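PDB 6KHO: tryptophan decarboxylase 1 from Oryza sativa subsp. japonica, which decarboxylates L-tryptophan to tryptamine and 5-hydroxy-L-tryptophan to serotonin, using pyridoxal 5'-phosphate as cofactor, and works as a homodimer. Local coordinates for residues 144-149 with 387-392; 183-188 with 292-297; 189-194 with 203-208; 216-221 with 229-234; 266-271 with 282-287. One frame throughout, in Å; residues are numbered along the deposited sequence.

Contact 1 of 5, residues 144-149 with 387-392; sequences DWLAQM and LKLWMV
Trp145 and Trp390 carry the tight part of this helix-helix contact, their indoles running side by side in the same direction. The far corner of the Trp145 benzene ring comes to the pyrrole edge of Trp390: Trp145 CH2 is 3.4 Å from Trp390 NE1, near the plane of the latter ring, and Trp145 CZ3 is 3.5 Å from Trp390 CD1. The six-membered ring of Trp145 and the five-membered ring of Trp390 form an oblique pair, centroids 4.9 Å apart and planes at 48°. Trp390 has CG anti to its backbone N (chi1 167°), which swings the indole toward helix 133-149. That helix and helix 386-420 are joined here in a buried packing within the decarboxylase domain, at the subunit interface, where Trp145 NE1 bonds to the carbonyl of Arg67 of the second subunit. Replacing Trp145 with an alanine would probably open a gap beside the Trp390 pyrrole edge and leave that carbonyl without its donor. The leucine half is looser: Leu146 CD2 and Leu389 CD2 only graze at 4.5 Å, and both leucines also lean on Cys340 of strand 339-343. On the partly exposed side, Gln148 NE2 donates to Asp144 OD1 and to the Ala68 carbonyl of the second subunit.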
# COMPACT_ATOMS: atom_id res chain seq x y z
N ASP A 144 4.10 -13.69 13.93
CA ASP A 144 4.75 -14.58 14.88
C ASP A 144 4.93 -15.98 14.30
O ASP A 144 6.00 -16.58 14.46
CB ASP A 144 3.93 -14.62 16.16
CG ASP A 144 4.72 -15.17 17.32
OD1 ASP A 144 4.73 -16.40 17.51
OD2 ASP A 144 5.35 -14.35 18.01
N TRP A 145 3.88 -16.52 13.67
CA TRP A 145 4.01 -17.83 13.03
C TRP A 145 5.12 -17.84 12.00
O TRP A 145 5.91 -18.79 11.94
CB TRP A 145 2.69 -18.23 12.36
CG TRP A 145 1.60 -18.74 13.24
CD1 TRP A 145 1.49 -18.64 14.60
CD2 TRP A 145 0.41 -19.42 12.80
NE1 TRP A 145 0.31 -19.21 15.03
CE2 TRP A 145 -0.36 -19.70 13.94
CE3 TRP A 145 -0.06 -19.81 11.54
CZ2 TRP A 145 -1.59 -20.37 13.86
CZ3 TRP A 145 -1.27 -20.48 11.46
CH2 TRP A 145 -2.03 -20.74 12.61
N LEU A 146 5.16 -16.83 11.13
CA LEU A 146 6.20 -16.77 10.11
C LEU A 146 7.59 -16.63 10.74
O LEU A 146 8.56 -17.25 10.27
CB LEU A 146 5.94 -15.60 9.16
CG LEU A 146 7.01 -15.34 8.09
CD1 LEU A 146 7.21 -16.57 7.18
CD2 LEU A 146 6.63 -14.11 7.25
N ALA A 147 7.70 -15.82 11.79
CA ALA A 147 8.98 -15.72 12.50
C ALA A 147 9.41 -17.07 13.06
O ALA A 147 10.61 -17.39 13.08
CB ALA A 147 8.87 -14.68 13.62
N GLN A 148 8.45 -17.90 13.50
CA GLN A 148 8.79 -19.24 13.96
C GLN A 148 9.28 -20.11 12.81
O GLN A 148 10.28 -20.83 12.95
CB GLN A 148 7.60 -19.91 14.64
CG GLN A 148 7.18 -19.28 15.95
CD GLN A 148 5.94 -19.94 16.53
OE1 GLN A 148 5.87 -21.16 16.64
NE2 GLN A 148 4.95 -19.12 16.89
N MET A 149 8.59 -20.07 11.66
CA MET A 149 9.05 -20.83 10.50
C MET A 149 10.47 -20.41 10.10
O MET A 149 11.30 -21.26 9.75
CB MET A 149 8.10 -20.64 9.32
CG MET A 149 6.67 -21.10 9.57
SD MET A 149 5.79 -21.49 8.04
CE MET A 149 5.88 -19.93 7.14
N LEU A 387 -4.96 -11.72 7.11
CA LEU A 387 -5.86 -12.84 6.88
C LEU A 387 -5.30 -13.80 5.84
O LEU A 387 -5.25 -15.02 6.07
CB LEU A 387 -7.25 -12.33 6.47
CG LEU A 387 -8.33 -13.41 6.35
CD1 LEU A 387 -8.53 -14.14 7.67
CD2 LEU A 387 -9.65 -12.79 5.89
N LYS A 388 -4.86 -13.28 4.69
CA LYS A 388 -4.39 -14.19 3.64
C LYS A 388 -3.11 -14.90 4.06
O LYS A 388 -2.92 -16.08 3.74
CB LYS A 388 -4.18 -13.44 2.32
CG LYS A 388 -3.09 -12.38 2.34
CD LYS A 388 -3.02 -11.67 0.99
CE LYS A 388 -2.28 -10.35 1.09
NZ LYS A 388 -2.23 -9.65 -0.24
N LEU A 389 -2.22 -14.21 4.79
CA LEU A 389 -0.99 -14.85 5.23
C LEU A 389 -1.28 -15.97 6.24
O LEU A 389 -0.70 -17.06 6.15
CB LEU A 389 -0.05 -13.81 5.84
CG LEU A 389 1.34 -14.35 6.20
CD1 LEU A 389 1.95 -15.13 5.03
CD2 LEU A 389 2.27 -13.20 6.66
N TRP A 390 -2.19 -15.72 7.19
CA TRP A 390 -2.59 -16.78 8.12
C TRP A 390 -3.27 -17.93 7.38
O TRP A 390 -3.00 -19.10 7.67
CB TRP A 390 -3.52 -16.20 9.19
CG TRP A 390 -4.23 -17.24 10.00
CD1 TRP A 390 -3.71 -18.00 11.00
CD2 TRP A 390 -5.61 -17.65 9.86
NE1 TRP A 390 -4.67 -18.87 11.49
CE2 TRP A 390 -5.84 -18.67 10.81
CE3 TRP A 390 -6.65 -17.26 9.01
CZ2 TRP A 390 -7.08 -19.29 10.95
CZ3 TRP A 390 -7.90 -17.87 9.16
CH2 TRP A 390 -8.10 -18.88 10.13
N MET A 391 -4.12 -17.62 6.41
CA MET A 391 -4.83 -18.69 5.70
C MET A 391 -3.87 -19.60 4.94
O MET A 391 -4.10 -20.81 4.84
CB MET A 391 -5.85 -18.09 4.75
CG MET A 391 -7.13 -17.67 5.45
SD MET A 391 -8.48 -17.60 4.27
CE MET A 391 -9.84 -17.27 5.39
N VAL A 392 -2.80 -19.03 4.38
CA VAL A 392 -1.81 -19.84 3.68
C VAL A 392 -1.13 -20.80 4.65
O VAL A 392 -1.03 -22.01 4.38
CB VAL A 392 -0.79 -18.92 2.97
CG1 VAL A 392 0.47 -19.71 2.59
CG2 VAL A 392 -1.42 -18.29 1.74

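Contact 2 of 5, residues 183-188 with 292-297; sequences LVAARD and AAWVHV
Apolar contact between Trp294 and the alanine pair Ala185 and Ala186 makes up the whole of this junction. The methyl of Ala186 sits close to the root of the tryptophan, its CB 3.5 Å from Trp294 CB and 3.9 Å from Trp294 CG. Ala185, one residue back on helix 175-194, touches the far end of the indole, its CB equally near to Trp294 CZ3 and CH2, at 4.0 Å each. Trp294 can span both methyls because CG stands anti to the backbone N (chi1 -170°), extending the indole from strand 294-298 across the helix. Aromatic contact is added by Tyr265 on the neighbouring strand, whose ring lies parallel to the indole. Polar bonds keep to the margins: Trp294 NE1 is bound to Ser323 OG, and on the other side of the helix Arg187 grips Asp188 side-on, NE and NH2 both reaching OD1 at 3.1 Å. The same guanidinium also bonds to the carbonyls of Arg222 and Leu223 of the second subunit. A leucine in place of Trp294 would probably leave the Ala185 methyl without the indole carbons it rests on, thin the packing at Ala186, and leave Ser323 without the indole donor. The small alanines probably let the helix lie close to the central sheet through a single broad aromatic side chain, while its charged side serves the dimer interface.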
# COMPACT_ATOMS: atom_id res chain seq x y z
N LEU A 183 14.85 3.56 7.66
CA LEU A 183 15.76 4.68 7.40
C LEU A 183 15.36 5.91 8.20
O LEU A 183 16.23 6.65 8.68
CB LEU A 183 15.77 5.03 5.91
CG LEU A 183 16.64 4.18 5.00
CD1 LEU A 183 16.13 4.28 3.57
CD2 LEU A 183 18.09 4.67 5.11
N VAL A 184 14.06 6.15 8.34
CA VAL A 184 13.61 7.32 9.08
C VAL A 184 13.94 7.15 10.56
O VAL A 184 14.41 8.09 11.21
CB VAL A 184 12.11 7.56 8.85
CG1 VAL A 184 11.55 8.48 9.94
CG2 VAL A 184 11.90 8.19 7.47
N ALA A 185 13.75 5.95 11.11
CA ALA A 185 14.11 5.73 12.50
C ALA A 185 15.61 5.91 12.72
O ALA A 185 16.04 6.56 13.68
CB ALA A 185 13.65 4.34 12.94
N ALA A 186 16.43 5.35 11.83
CA ALA A 186 17.88 5.49 11.97
C ALA A 186 18.29 6.95 11.82
O ALA A 186 19.12 7.45 12.59
CB ALA A 186 18.61 4.62 10.94
N ARG A 187 17.72 7.64 10.82
CA ARG A 187 17.98 9.06 10.62
C ARG A 187 17.68 9.87 11.88
O ARG A 187 18.51 10.69 12.32
CB ARG A 187 17.14 9.58 9.45
CG ARG A 187 17.34 11.07 9.12
CD ARG A 187 16.19 11.63 8.26
NE ARG A 187 14.96 11.77 9.04
CZ ARG A 187 13.75 12.02 8.53
NH1 ARG A 187 13.59 12.15 7.21
NH2 ARG A 187 12.70 12.13 9.34
N ASP A 188 16.50 9.67 12.46
CA ASP A 188 16.11 10.50 13.59
C ASP A 188 17.03 10.27 14.79
O ASP A 188 17.39 11.22 15.49
CB ASP A 188 14.64 10.24 13.95
CG ASP A 188 13.68 10.81 12.88
OD1 ASP A 188 14.16 11.56 11.99
OD2 ASP A 188 12.45 10.52 12.94
N ALA A 292 27.75 2.33 15.51
CA ALA A 292 26.37 2.34 16.00
C ALA A 292 25.39 2.58 14.86
O ALA A 292 24.35 3.23 15.04
CB ALA A 292 26.17 3.38 17.11
N ALA A 293 25.70 2.09 13.67
CA ALA A 293 24.82 2.33 12.54
C ALA A 293 23.70 1.28 12.53
O ALA A 293 23.89 0.13 12.93
CB ALA A 293 25.61 2.27 11.23
N TRP A 294 22.52 1.70 12.05
CA TRP A 294 21.41 0.77 11.87
C TRP A 294 21.75 -0.23 10.76
O TRP A 294 22.29 0.15 9.72
CB TRP A 294 20.15 1.55 11.50
CG TRP A 294 18.87 0.79 11.51
CD1 TRP A 294 18.46 -0.16 10.61
CD2 TRP A 294 17.78 0.98 12.41
NE1 TRP A 294 17.20 -0.60 10.94
CE2 TRP A 294 16.76 0.09 12.03
CE3 TRP A 294 17.58 1.81 13.53
CZ2 TRP A 294 15.55 -0.01 12.74
CZ3 TRP A 294 16.38 1.73 14.21
CH2 TRP A 294 15.37 0.83 13.81
N VAL A 295 21.44 -1.50 10.99
CA VAL A 295 21.61 -2.53 9.97
C VAL A 295 20.24 -3.13 9.64
O VAL A 295 19.59 -3.72 10.50
CB VAL A 295 22.56 -3.64 10.41
CG1 VAL A 295 22.64 -4.70 9.32
CG2 VAL A 295 23.96 -3.06 10.67
N HIS A 296 19.82 -2.99 8.39
CA HIS A 296 18.62 -3.65 7.88
C HIS A 296 19.02 -4.74 6.89
O HIS A 296 19.91 -4.54 6.06
CB HIS A 296 17.69 -2.65 7.20
CG HIS A 296 16.46 -3.27 6.64
ND1 HIS A 296 15.38 -3.61 7.42
CD2 HIS A 296 16.15 -3.65 5.38
CE1 HIS A 296 14.44 -4.15 6.66
NE2 HIS A 296 14.88 -4.20 5.41
N VAL A 297 18.38 -5.91 7.00
CA VAL A 297 18.56 -7.01 6.06
C VAL A 297 17.36 -7.04 5.11
O VAL A 297 16.21 -7.20 5.54
CB VAL A 297 18.73 -8.35 6.79
CG1 VAL A 297 18.76 -9.51 5.78
CG2 VAL A 297 20.00 -8.34 7.66

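Contact 3 of 5, residues 189-194 with 203-208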
# COMPACT_ATOMS: atom_id res chain seq x y z
N ALA A 189 17.46 9.02 14.99
CA ALA A 189 18.36 8.71 16.10
C ALA A 189 19.73 9.33 15.87
O ALA A 189 20.35 9.85 16.81
CB ALA A 189 18.46 7.19 16.27
N ALA A 190 20.23 9.28 14.63
CA ALA A 190 21.54 9.84 14.32
C ALA A 190 21.55 11.35 14.51
O ALA A 190 22.49 11.91 15.10
CB ALA A 190 21.96 9.46 12.90
N LEU A 191 20.53 12.04 14.00
CA LEU A 191 20.41 13.48 14.19
C LEU A 191 20.37 13.86 15.66
O LEU A 191 21.00 14.83 16.09
CB LEU A 191 19.16 14.01 13.48
CG LEU A 191 19.16 13.99 11.95
CD1 LEU A 191 17.79 14.48 11.42
CD2 LEU A 191 20.32 14.82 11.40
N ARG A 192 19.62 13.10 16.45
CA ARG A 192 19.48 13.43 17.87
C ARG A 192 20.81 13.25 18.60
O ARG A 192 21.25 14.14 19.34
CB ARG A 192 18.38 12.55 18.47
CG ARG A 192 18.23 12.62 19.96
CD ARG A 192 17.27 11.51 20.41
NE ARG A 192 15.89 11.81 20.04
CZ ARG A 192 15.05 10.95 19.47
NH1 ARG A 192 15.44 9.70 19.19
NH2 ARG A 192 13.81 11.34 19.19
N ARG A 193 21.49 12.12 18.39
CA ARG A 193 22.70 11.85 19.16
C ARG A 193 23.89 12.67 18.67
O ARG A 193 24.78 12.98 19.47
CB ARG A 193 23.02 10.36 19.14
CG ARG A 193 23.54 9.83 17.82
CD ARG A 193 23.77 8.31 17.88
NE ARG A 193 22.70 7.59 18.57
CZ ARG A 193 21.94 6.64 18.03
NH1 ARG A 193 22.12 6.27 16.75
NH2 ARG A 193 21.00 6.05 18.76
N SER A 194 23.94 13.04 17.39
CA SER A 194 25.05 13.82 16.86
C SER A 194 24.88 15.32 17.07
O SER A 194 25.78 16.09 16.72
CB SER A 194 25.24 13.53 15.36
OG SER A 194 24.23 14.13 14.58
N HIS A 203 22.77 16.85 6.18
CA HIS A 203 23.75 16.68 5.11
C HIS A 203 25.04 16.00 5.57
O HIS A 203 25.91 15.74 4.74
CB HIS A 203 24.06 18.03 4.46
CG HIS A 203 25.00 18.87 5.27
ND1 HIS A 203 24.62 19.48 6.45
CD2 HIS A 203 26.30 19.19 5.07
CE1 HIS A 203 25.65 20.14 6.94
NE2 HIS A 203 26.68 19.98 6.13
N ARG A 204 25.18 15.70 6.86
CA ARG A 204 26.34 14.98 7.34
C ARG A 204 26.10 13.49 7.56
O ARG A 204 27.06 12.77 7.87
CB ARG A 204 26.85 15.62 8.64
CG ARG A 204 27.48 17.00 8.44
CD ARG A 204 28.33 17.42 9.64
NE ARG A 204 27.63 17.23 10.92
CZ ARG A 204 27.98 16.34 11.85
NH1 ARG A 204 29.03 15.54 11.66
NH2 ARG A 204 27.28 16.24 12.98
N LEU A 205 24.87 13.00 7.41
CA LEU A 205 24.58 11.58 7.59
C LEU A 205 24.95 10.80 6.33
O LEU A 205 24.70 11.25 5.21
CB LEU A 205 23.10 11.36 7.92
CG LEU A 205 22.49 12.15 9.09
CD1 LEU A 205 21.11 11.58 9.47
CD2 LEU A 205 23.41 12.13 10.31
N ALA A 206 25.50 9.61 6.52
CA ALA A 206 25.86 8.76 5.40
C ALA A 206 25.21 7.39 5.55
O ALA A 206 25.01 6.90 6.67
CB ALA A 206 27.38 8.58 5.30
N VAL A 207 24.89 6.77 4.40
CA VAL A 207 24.28 5.45 4.35
C VAL A 207 25.01 4.60 3.31
O VAL A 207 25.64 5.12 2.39
CB VAL A 207 22.76 5.50 4.03
CG1 VAL A 207 22.05 6.40 5.01
CG2 VAL A 207 22.52 5.98 2.61
N TYR A 208 24.91 3.28 3.48
CA TYR A 208 25.77 2.31 2.79
C TYR A 208 24.98 1.10 2.31
O TYR A 208 24.16 0.54 3.05
CB TYR A 208 26.90 1.81 3.70
CG TYR A 208 27.64 2.95 4.36
CD1 TYR A 208 27.12 3.57 5.49
CD2 TYR A 208 28.84 3.43 3.83
CE1 TYR A 208 27.77 4.63 6.08
CE2 TYR A 208 29.50 4.50 4.42
CZ TYR A 208 28.95 5.09 5.55
OH TYR A 208 29.57 6.14 6.17
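Leu205 is the side chain through which the start of strand 205-210 packs on the last turns of helix 175-194, against Ala190 and Leu191. Its CB points at the helix, and CG follows anti to the carbonyl carbon (chi1 -53°), coming within 4.1 Å of Leu191 CD2. There the chain forks. CD1 takes the Leu191 side, 3.9 Å from Leu191 CD2, and also touches the aliphatic part of Arg187 one turn earlier; CD2 goes to the Ala190 methyl, 4.0 Å from Ala190 CB. The two leucine side chains cross at about a right angle, so the branched end of Leu191 lies across that of Leu205. The contact belongs to the layered alpha/beta large domain of these decarboxylases: helix 175-194 covers the mixed sheet, in which strand 205-210 runs between strands 262-269 and 231-234, and Ala190 and Leu205 both reach Thr264 of the former. Toward the solvent the fit is looser. Arg204, bent at chi3, brings NH2 to 4.0 Å from Ser194 OG and the same distance from Ser194 O, which lies near the guanidinium plane at its edge. The Ser194 hydroxyl is instead turned back into its own helix, giving a 2.9 Å bond from OG to Ala190 O; this carbonyl also accepts from Ser194 N, and the two donors approach from opposite faces of its plane.

Contact 4 of 5, residues 216-221 with 229-234; sequences TFFKAC and ANIRSI
In the beta-alpha-beta unit formed by strand 205-210, helix 215-223 and strand 231-234, Phe218 and Cys221 of the helix pack on Ile231 at the start of the returning strand. Ile231 divides its branches between them. CG2, anti to the backbone N, meets the rim of the phenyl ring in its plane, 3.5 Å from Phe218 CD1, while the longer arm places CD1 3.7 Å from Cys221 CB. Phe217 CD2 lies 3.9 Å above the plane of the Phe218 ring, toward its rim; the ring is thus held at a face by its sequence neighbour and at an edge by the strand. Farther along, Ser233 CB is 4.1 Å from Phe218 CE1, an oblique approach on the more exposed margin. Helix 216-221 and strand 231-234 run nearly antiparallel, at 165° and 10.0 Å between axes, as expected when a crossover helix runs back alongside the edge strand of the parallel part of the sheet. Val207 of the adjoining strand touches both Ile231 and Cys221. Arg232 points away from the helix; its NH1 donates to Ala229 O at 2.6 Å and its NE forms a salt bridge with Asp256. At the start of the helix, the serotonin-binding His214 accepts from the Thr216 amide, and Lys219 reaches the Gln377 carbonyl of the second subunit.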
# COMPACT_ATOMS: atom_id res chain seq x y z
N THR A 216 15.48 0.44 -5.34
CA THR A 216 14.50 1.07 -4.46
C THR A 216 15.08 1.49 -3.11
O THR A 216 14.51 2.39 -2.47
CB THR A 216 13.31 0.14 -4.26
OG1 THR A 216 12.17 0.91 -3.87
CG2 THR A 216 13.60 -0.95 -3.22
N PHE A 217 16.18 0.88 -2.66
CA PHE A 217 16.82 1.35 -1.43
C PHE A 217 17.35 2.76 -1.58
O PHE A 217 17.13 3.62 -0.72
CB PHE A 217 17.98 0.43 -1.02
CG PHE A 217 18.81 0.99 0.10
CD1 PHE A 217 18.27 1.11 1.38
CD2 PHE A 217 20.11 1.41 -0.11
CE1 PHE A 217 19.02 1.64 2.42
CE2 PHE A 217 20.88 1.94 0.94
CZ PHE A 217 20.33 2.05 2.21
N PHE A 218 18.07 3.01 -2.67
CA PHE A 218 18.63 4.34 -2.88
C PHE A 218 17.54 5.38 -3.04
O PHE A 218 17.70 6.52 -2.59
CB PHE A 218 19.58 4.29 -4.09
CG PHE A 218 20.66 3.25 -3.95
CD1 PHE A 218 21.74 3.46 -3.11
CD2 PHE A 218 20.56 2.03 -4.60
CE1 PHE A 218 22.73 2.49 -2.95
CE2 PHE A 218 21.54 1.06 -4.45
CZ PHE A 218 22.63 1.30 -3.62
N LYS A 219 16.41 4.99 -3.64
CA LYS A 219 15.29 5.91 -3.75
C LYS A 219 14.69 6.23 -2.38
O LYS A 219 14.35 7.39 -2.10
CB LYS A 219 14.23 5.33 -4.69
CG LYS A 219 12.95 6.14 -4.76
CD LYS A 219 11.99 5.58 -5.81
CE LYS A 219 10.58 6.07 -5.57
NZ LYS A 219 9.60 5.30 -6.35
N ALA A 220 14.55 5.22 -1.52
CA ALA A 220 14.05 5.45 -0.16
C ALA A 220 14.97 6.39 0.61
O ALA A 220 14.51 7.26 1.37
CB ALA A 220 13.89 4.12 0.57
N CYS A 221 16.29 6.24 0.43
CA CYS A 221 17.24 7.17 1.03
C CYS A 221 16.94 8.61 0.61
O CYS A 221 16.83 9.50 1.46
CB CYS A 221 18.66 6.78 0.63
SG CYS A 221 19.22 5.25 1.36
N ALA A 229 25.10 12.79 -2.28
CA ALA A 229 26.55 12.66 -2.21
C ALA A 229 27.00 11.73 -1.08
O ALA A 229 28.14 11.27 -1.09
CB ALA A 229 27.19 14.03 -2.02
N ASN A 230 26.12 11.44 -0.12
CA ASN A 230 26.47 10.61 1.03
C ASN A 230 25.82 9.24 0.98
O ASN A 230 25.92 8.48 1.96
CB ASN A 230 26.09 11.35 2.32
CG ASN A 230 26.84 12.65 2.48
OD1 ASN A 230 27.93 12.82 1.94
ND2 ASN A 230 26.26 13.59 3.22
N ILE A 231 25.15 8.89 -0.12
CA ILE A 231 24.57 7.56 -0.30
C ILE A 231 25.62 6.70 -1.00
O ILE A 231 25.83 6.82 -2.21
CB ILE A 231 23.26 7.62 -1.09
CG1 ILE A 231 22.26 8.51 -0.35
CG2 ILE A 231 22.70 6.24 -1.28
CD1 ILE A 231 21.05 8.88 -1.18
N ARG A 232 26.28 5.82 -0.24
CA ARG A 232 27.42 5.05 -0.73
C ARG A 232 26.96 3.73 -1.34
O ARG A 232 26.41 2.88 -0.63
CB ARG A 232 28.40 4.76 0.41
CG ARG A 232 28.84 5.98 1.17
CD ARG A 232 30.09 6.58 0.58
NE ARG A 232 30.47 7.79 1.30
CZ ARG A 232 30.16 9.02 0.88
NH1 ARG A 232 29.48 9.20 -0.25
NH2 ARG A 232 30.55 10.07 1.60
N SER A 233 27.24 3.55 -2.63
CA SER A 233 27.02 2.28 -3.32
C SER A 233 28.36 1.57 -3.42
O SER A 233 29.20 1.92 -4.25
CB SER A 233 26.39 2.51 -4.69
OG SER A 233 26.30 1.29 -5.40
N ILE A 234 28.56 0.56 -2.58
CA ILE A 234 29.87 -0.07 -2.45
C ILE A 234 30.06 -1.08 -3.58
O ILE A 234 29.21 -1.96 -3.77
CB ILE A 234 30.01 -0.74 -1.08
CG1 ILE A 234 29.92 0.32 0.01
CG2 ILE A 234 31.32 -1.51 -0.98
CD1 ILE A 234 30.18 -0.20 1.38

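Contact 5 of 5, residues 266-271 with 282-287; sequences VCATVG and GAVADV
This is a small, buried, wholly apolar strand-on-helix contact, in which Val284 of helix 281-289 rests on Val266 and Ala268 of strand 262-269. One methyl does the work on the helix side: Val284 CG1 lies 3.8 Å from Val266 CG1 and 4.3 Å from Ala268 CB. Val284 holds CG1 anti to its backbone N (chi1 167°), which sends this branch out to the strand, and Val266 likewise presents its anti methyl, CG1, to the helix. Val266 and Ala268 stand two residues apart and so project from the same side of the sheet, whereas Cys267 between them points the opposite way. Ala268 offers only its methyl, and the approach there is the longer one. Helix 246-258 flanks the contact, with Met253 touching both Val266 and Val287, and Leu244 packs on Val284. On the outer side of the helix, Asp286 forms a salt bridge with Arg320. Beyond the strand's end the chain reaches Gly271, which touches the cofactor; at its backbone angles (phi 94°, psi 68°) a side chain would collide with the Val270 carbonyl. Such a helix, laid over the strand that precedes it before the chain enters neighbouring strand 294-298, belongs to a beta-alpha-beta crossover, here one that ends its first strand at the pyridoxal-phosphate pocket of a fold-type I enzyme.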
# COMPACT_ATOMS: atom_id res chain seq x y z
N VAL A 266 23.10 0.81 7.24
CA VAL A 266 23.64 -0.13 6.26
C VAL A 266 22.52 -1.08 5.83
O VAL A 266 21.82 -1.64 6.67
CB VAL A 266 24.83 -0.93 6.82
CG1 VAL A 266 25.36 -1.88 5.78
CG2 VAL A 266 25.96 -0.00 7.34
N CYS A 267 22.38 -1.30 4.52
CA CYS A 267 21.47 -2.32 4.00
C CYS A 267 22.27 -3.52 3.51
O CYS A 267 23.11 -3.38 2.61
CB CYS A 267 20.60 -1.77 2.87
SG CYS A 267 19.28 -2.94 2.34
N ALA A 268 22.03 -4.68 4.09
CA ALA A 268 22.57 -5.95 3.62
C ALA A 268 21.46 -6.72 2.92
O ALA A 268 20.33 -6.75 3.40
CB ALA A 268 23.14 -6.78 4.76
N THR A 269 21.78 -7.36 1.79
CA THR A 269 20.79 -8.10 1.02
C THR A 269 21.12 -9.58 1.01
O THR A 269 22.25 -9.97 0.70
CB THR A 269 20.70 -7.58 -0.42
OG1 THR A 269 20.33 -6.20 -0.41
CG2 THR A 269 19.63 -8.37 -1.22
N VAL A 270 20.13 -10.40 1.35
CA VAL A 270 20.21 -11.85 1.20
C VAL A 270 19.35 -12.22 -0.01
O VAL A 270 18.12 -12.26 0.07
CB VAL A 270 19.77 -12.59 2.46
CG1 VAL A 270 19.80 -14.10 2.23
CG2 VAL A 270 20.66 -12.21 3.63
N GLY A 271 20.01 -12.50 -1.14
CA GLY A 271 19.29 -12.82 -2.37
C GLY A 271 19.08 -11.61 -3.26
O GLY A 271 17.94 -11.18 -3.47
N GLY A 282 26.18 -11.43 9.52
CA GLY A 282 26.88 -11.22 10.78
C GLY A 282 28.09 -10.32 10.63
O GLY A 282 28.29 -9.39 11.43
N ALA A 283 28.90 -10.55 9.60
CA ALA A 283 30.09 -9.74 9.42
C ALA A 283 29.74 -8.27 9.15
O ALA A 283 30.47 -7.37 9.59
CB ALA A 283 30.95 -10.30 8.28
N VAL A 284 28.62 -8.02 8.46
CA VAL A 284 28.20 -6.65 8.20
C VAL A 284 27.76 -5.97 9.50
O VAL A 284 28.08 -4.81 9.75
CB VAL A 284 27.07 -6.63 7.15
CG1 VAL A 284 26.39 -5.26 7.09
CG2 VAL A 284 27.62 -6.99 5.79
N ALA A 285 26.97 -6.68 10.31
CA ALA A 285 26.48 -6.10 11.56
C ALA A 285 27.65 -5.74 12.48
O ALA A 285 27.62 -4.71 13.16
CB ALA A 285 25.55 -7.08 12.26
N ASP A 286 28.68 -6.59 12.51
CA ASP A 286 29.84 -6.31 13.35
C ASP A 286 30.56 -5.06 12.89
O ASP A 286 30.96 -4.22 13.71
CB ASP A 286 30.77 -7.52 13.34
CG ASP A 286 30.16 -8.72 14.01
OD1 ASP A 286 29.10 -8.56 14.67
OD2 ASP A 286 30.72 -9.84 13.88
N VAL A 287 30.71 -4.89 11.57
CA VAL A 287 31.34 -3.68 11.05
C VAL A 287 30.51 -2.45 11.42
O VAL A 287 31.04 -1.45 11.92
CB VAL A 287 31.55 -3.80 9.53
CG1 VAL A 287 32.05 -2.52 8.99
CG2 VAL A 287 32.57 -4.89 9.23

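In the fold
From the N terminus, helix 133-149 opens contact 1, whose loop of well over 200 residues encloses the other four. Helix 175-194 then opens contact 2 and, directly after, contact 3, which closes almost at once on strand 205-210. Contact 4 follows in series, from helix 215-223 to strand 231-234, and contact 5 next, between strand 262-269 and helix 281-289. Only then does strand 294-298 close contact 2 round contacts 3, 4 and 5; helix 386-420 finally closes contact 1. None cross. Contacts 2 to 5 adjoin one another on the central sheet, whereas contact 1 is a separate helix pairing, its nearest atoms about 12 Å from contact 2.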